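Local coordinates for uncharacterized protein PA2218 (Pseudomonas aeruginosa, PDB 2HDW) that adopts the alpha/beta hydrolase fold and is probably a hydrolase, although its substrate and reaction are not known, at residues Ile178-Met184 against Thr200-Met206; Lys212-Asp216 against His318-Phe322. All blocks are in the same frame, centred on the assembly; numbering follows the deposited sequence.

Contact 1 of 2, residues Ile178-Met184 against Thr200-Met206; sequences ICGWGGM and TSTMYDM
Cys179 O is gripped from both faces of its carbonyl plane: Tyr204 N bonds to it at 3.0 Å across the contact, and Gly182 N reaches it from the opposite face as the helix begins. Next to it, Cys179 N donates to Ser201 O at 2.8 Å, continuing the parallel pairing of Ile178 with Ser201. Cys179 itself has positive phi (53°), making the sharp strand-to-helix turn consistent with a nucleophile elbow, the place where alpha/beta hydrolases carry their nucleophile. Its SG, anti to the backbone N (chi1 -164°), approaches the Tyr204 ring obliquely, a sulfur-aromatic contact, with SG 4.1 Å from Tyr204 CD1. Bare glycines let the chains close up: Met203 CB comes within 3.8 Å of Gly182 CA, and Met203 bends at chi3 to bring CE to Gly183 CA. A water bridges the segments, donating to Gly180 O and accepting from Met206 N, while Met206 CG packs against Gly180 CA. The contact joins the two strands of a beta-alpha-beta unit just where strand 173-178 gives way to helix 180-191. In the sheet, strand 197-201 lies between 173-178 and 309-314, and helix 148-164 touches Trp181 and Met184.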
# COMPACT_ATOMS: atom_id res chain seq x y z
N ILE A 178 0.99 -2.81 -3.00
CA ILE A 178 2.00 -2.11 -3.78
C ILE A 178 3.06 -1.45 -2.90
O ILE A 178 2.75 -0.88 -1.86
CB ILE A 178 1.36 -0.97 -4.63
CG1 ILE A 178 0.15 -1.50 -5.41
CG2 ILE A 178 2.39 -0.40 -5.59
CD1 ILE A 178 -0.71 -0.40 -6.03
N CYS A 179 4.31 -1.54 -3.33
CA CYS A 179 5.40 -0.91 -2.59
C CYS A 179 5.38 -1.34 -1.12
O CYS A 179 5.32 -2.53 -0.81
CB CYS A 179 5.26 0.61 -2.73
SG CYS A 179 6.72 1.61 -2.30
N GLY A 180 5.41 -0.36 -0.22
CA GLY A 180 5.40 -0.66 1.20
C GLY A 180 4.21 -1.48 1.66
O GLY A 180 4.29 -2.21 2.65
N TRP A 181 3.08 -1.37 0.97
CA TRP A 181 1.91 -2.13 1.37
C TRP A 181 1.93 -3.56 0.85
O TRP A 181 1.02 -4.35 1.13
CB TRP A 181 0.64 -1.40 0.96
CG TRP A 181 0.33 -0.31 1.93
CD1 TRP A 181 0.98 0.89 2.06
CD2 TRP A 181 -0.64 -0.36 2.98
NE1 TRP A 181 0.48 1.59 3.14
CE2 TRP A 181 -0.52 0.84 3.72
CE3 TRP A 181 -1.60 -1.30 3.37
CZ2 TRP A 181 -1.31 1.12 4.83
CZ3 TRP A 181 -2.40 -1.02 4.48
CH2 TRP A 181 -2.25 0.18 5.19
N GLY A 182 2.97 -3.89 0.09
CA GLY A 182 3.12 -5.25 -0.39
C GLY A 182 3.40 -6.08 0.85
O GLY A 182 2.91 -7.18 1.01
N GLY A 183 4.21 -5.52 1.76
CA GLY A 183 4.53 -6.22 2.99
C GLY A 183 3.31 -6.32 3.88
O GLY A 183 3.07 -7.36 4.50
N MET A 184 2.53 -5.25 3.95
CA MET A 184 1.32 -5.24 4.76
C MET A 184 0.27 -6.21 4.21
O MET A 184 -0.48 -6.82 4.97
CB MET A 184 0.73 -3.82 4.84
CG MET A 184 0.86 -3.12 6.21
SD MET A 184 2.54 -2.58 6.68
CE MET A 184 2.68 -1.05 5.71
N THR A 200 1.74 -8.96 -4.82
CA THR A 200 2.47 -7.81 -4.31
C THR A 200 3.18 -7.22 -5.51
O THR A 200 3.61 -7.95 -6.41
CB THR A 200 3.53 -8.18 -3.24
OG1 THR A 200 4.47 -9.12 -3.78
CG2 THR A 200 2.86 -8.78 -2.01
N SER A 201 3.30 -5.89 -5.55
CA SER A 201 3.97 -5.24 -6.67
C SER A 201 5.11 -4.36 -6.16
O SER A 201 4.89 -3.48 -5.33
CB SER A 201 2.97 -4.40 -7.47
OG SER A 201 3.55 -3.94 -8.68
N THR A 202 6.32 -4.63 -6.65
CA THR A 202 7.51 -3.86 -6.26
C THR A 202 7.47 -3.51 -4.76
O THR A 202 7.63 -2.36 -4.35
CB THR A 202 7.64 -2.58 -7.15
OG1 THR A 202 8.94 -2.00 -6.99
CG2 THR A 202 6.57 -1.53 -6.80
N MET A 203 7.29 -4.55 -3.95
CA MET A 203 7.15 -4.42 -2.50
C MET A 203 8.37 -4.03 -1.68
O MET A 203 9.52 -4.17 -2.11
CB MET A 203 6.59 -5.73 -1.90
CG MET A 203 7.62 -6.87 -1.72
SD MET A 203 7.04 -8.34 -0.76
CE MET A 203 7.33 -7.81 0.93
N TYR A 204 8.07 -3.55 -0.47
CA TYR A 204 9.04 -3.18 0.55
C TYR A 204 8.45 -3.87 1.79
O TYR A 204 7.25 -4.10 1.85
CB TYR A 204 8.98 -1.68 0.87
CG TYR A 204 9.99 -0.76 0.22
CD1 TYR A 204 10.02 -0.58 -1.16
CD2 TYR A 204 10.83 0.04 1.01
CE1 TYR A 204 10.83 0.39 -1.74
CE2 TYR A 204 11.65 1.01 0.44
CZ TYR A 204 11.64 1.19 -0.93
OH TYR A 204 12.39 2.20 -1.50
N ASP A 205 9.30 -4.20 2.75
CA ASP A 205 8.82 -4.73 4.02
C ASP A 205 9.19 -3.50 4.84
O ASP A 205 10.37 -3.30 5.15
CB ASP A 205 9.65 -5.94 4.48
CG ASP A 205 9.40 -6.29 5.94
OD1 ASP A 205 8.99 -5.39 6.71
OD2 ASP A 205 9.62 -7.45 6.34
N MET A 206 8.22 -2.64 5.15
CA MET A 206 8.53 -1.42 5.89
C MET A 206 9.20 -1.59 7.26
O MET A 206 9.94 -0.70 7.69
CB MET A 206 7.29 -0.53 6.01
CG MET A 206 6.76 0.05 4.68
SD MET A 206 8.00 0.86 3.58
CE MET A 206 8.57 2.15 4.71
O HOH W 1 5.42 -3.36 4.80

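Contact 2 of 2, residues Lys212-Asp216 against His318-Phe322; sequences KGYND and HSRYF
Asn215 N donates to Tyr321 OH over 2.8 Å, and the N-H...O angle of 178° makes the bond practically linear. A water ties the same hydroxyl to the turn a second time, donating to Gly213 O and lying 2.7 Å from Tyr321 OH, at the edge of the phenol and in its plane. The hydroxyl thus meets the type II beta turn Gly213-Asp216 twice, directly at Asn215 N and through water at Gly213 O, on the two backbone groups that flank Tyr214. Tyr321 CG sits between its backbone N and carbonyl carbon (chi1 76°), directing the ring out from the helix start to the turn.

The amide contact is of another kind. Asn215 OD1 lies over one face of the Tyr321 ring, offset toward the rim, 3.5 Å from Tyr321 CE2, with the amide and ring planes 32° apart; Phe322 CG lies over the opposite face.

Among the aromatic rings, Tyr214 CE1 meets the edge of the His318 imidazole, near its plane, 3.9 Å from His318 CD2. The polar ends of both rings are engaged by Tyr204, and Phe259 stacks on His318 while meeting Tyr214 edge-to-face.

The contact lies at the surface, joining the loop between helices 206-212 and 220-240 to the start of helix 320-329, which follows strand 309-314.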
# COMPACT_ATOMS: atom_id res chain seq x y z
N LYS A 212 16.59 -1.91 9.46
CA LYS A 212 17.93 -2.17 8.91
C LYS A 212 18.37 -1.26 7.76
O LYS A 212 19.49 -1.41 7.26
CB LYS A 212 18.01 -3.62 8.43
CG LYS A 212 17.65 -4.67 9.47
CD LYS A 212 17.69 -6.07 8.87
CE LYS A 212 17.44 -7.14 9.92
NZ LYS A 212 17.41 -8.51 9.32
N GLY A 213 17.52 -0.33 7.34
CA GLY A 213 17.88 0.54 6.24
C GLY A 213 17.93 -0.25 4.94
O GLY A 213 17.54 -1.42 4.91
N TYR A 214 18.40 0.38 3.86
CA TYR A 214 18.48 -0.30 2.57
C TYR A 214 19.64 -1.29 2.53
O TYR A 214 20.79 -0.94 2.79
CB TYR A 214 18.63 0.72 1.44
CG TYR A 214 17.35 1.44 1.11
CD1 TYR A 214 16.28 0.76 0.52
CD2 TYR A 214 17.19 2.80 1.40
CE1 TYR A 214 15.09 1.42 0.22
CE2 TYR A 214 16.00 3.46 1.10
CZ TYR A 214 14.95 2.76 0.51
OH TYR A 214 13.78 3.41 0.20
N ASN A 215 19.33 -2.54 2.19
CA ASN A 215 20.34 -3.59 2.11
C ASN A 215 21.11 -3.74 3.43
O ASN A 215 22.34 -3.86 3.43
CB ASN A 215 21.31 -3.29 0.96
CG ASN A 215 20.66 -3.45 -0.40
OD1 ASN A 215 20.33 -4.57 -0.82
ND2 ASN A 215 20.45 -2.34 -1.09
N ASP A 216 20.38 -3.74 4.54
CA ASP A 216 20.97 -3.89 5.86
C ASP A 216 22.18 -2.98 6.09
O ASP A 216 23.28 -3.46 6.37
CB ASP A 216 21.39 -5.35 6.09
CG ASP A 216 20.22 -6.31 6.03
OD1 ASP A 216 20.42 -7.50 6.34
OD2 ASP A 216 19.10 -5.88 5.66
N HIS A 318 15.81 -1.19 -7.15
CA HIS A 318 16.72 -1.19 -6.01
C HIS A 318 16.10 -2.01 -4.88
O HIS A 318 16.79 -2.50 -3.98
CB HIS A 318 16.90 0.25 -5.50
CG HIS A 318 15.65 0.83 -4.92
ND1 HIS A 318 14.58 1.23 -5.70
CD2 HIS A 318 15.27 1.04 -3.63
CE1 HIS A 318 13.60 1.65 -4.92
NE2 HIS A 318 14.00 1.54 -3.66
N SER A 319 14.79 -2.14 -4.95
CA SER A 319 14.02 -2.86 -3.93
C SER A 319 13.70 -4.31 -4.27
O SER A 319 13.00 -4.98 -3.52
CB SER A 319 12.71 -2.12 -3.72
OG SER A 319 12.07 -1.98 -4.98
N ARG A 320 14.21 -4.80 -5.39
CA ARG A 320 13.91 -6.17 -5.78
C ARG A 320 14.21 -7.19 -4.70
O ARG A 320 13.51 -8.20 -4.57
CB ARG A 320 14.66 -6.56 -7.05
CG ARG A 320 14.23 -7.91 -7.60
CD ARG A 320 15.00 -8.29 -8.86
NE ARG A 320 16.42 -8.48 -8.58
CZ ARG A 320 17.34 -8.76 -9.50
NH1 ARG A 320 16.98 -8.89 -10.77
NH2 ARG A 320 18.61 -8.92 -9.14
N TYR A 321 15.24 -6.93 -3.90
CA TYR A 321 15.61 -7.88 -2.86
C TYR A 321 14.50 -8.13 -1.83
O TYR A 321 14.43 -9.22 -1.25
CB TYR A 321 16.90 -7.45 -2.17
CG TYR A 321 16.77 -6.31 -1.19
CD1 TYR A 321 16.59 -6.56 0.17
CD2 TYR A 321 16.91 -4.99 -1.60
CE1 TYR A 321 16.56 -5.52 1.10
CE2 TYR A 321 16.88 -3.94 -0.69
CZ TYR A 321 16.70 -4.22 0.66
OH TYR A 321 16.68 -3.20 1.57
N PHE A 322 13.64 -7.15 -1.59
CA PHE A 322 12.55 -7.34 -0.63
C PHE A 322 11.65 -8.51 -1.04
O PHE A 322 11.26 -9.32 -0.20
CB PHE A 322 11.69 -6.08 -0.50
CG PHE A 322 12.36 -4.96 0.25
CD1 PHE A 322 12.77 -5.14 1.57
CD2 PHE A 322 12.57 -3.72 -0.35
CE1 PHE A 322 13.37 -4.10 2.28
CE2 PHE A 322 13.17 -2.67 0.35
CZ PHE A 322 13.58 -2.86 1.67
O HOH W 2 16.34 -3.72 4.20

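How the contacts relate
Contact 1 is core and contact 2 surface, their centres 12 Å apart. The first joins neighbouring strands of the central sheet at a turn, mostly by backbone bonds and glycine packing, with only 15 residues between its segments; the second joins a loop to a helix start across 101 residues, largely through side chains: a phenol hydroxyl taking a backbone N-H, an amide over a ring, and aromatic rings. Tyr204 ties them together. Its backbone and the near side of its ring belong to contact 1, while its OH lies 2.5 Å from Tyr214 OH and 2.8 Å from His318 NE2, both probable hydrogen bonds, and its ring stacks on Phe322. Residues 200-206 thus lead from an inner strand's end, past the probable elbow, to contact 2.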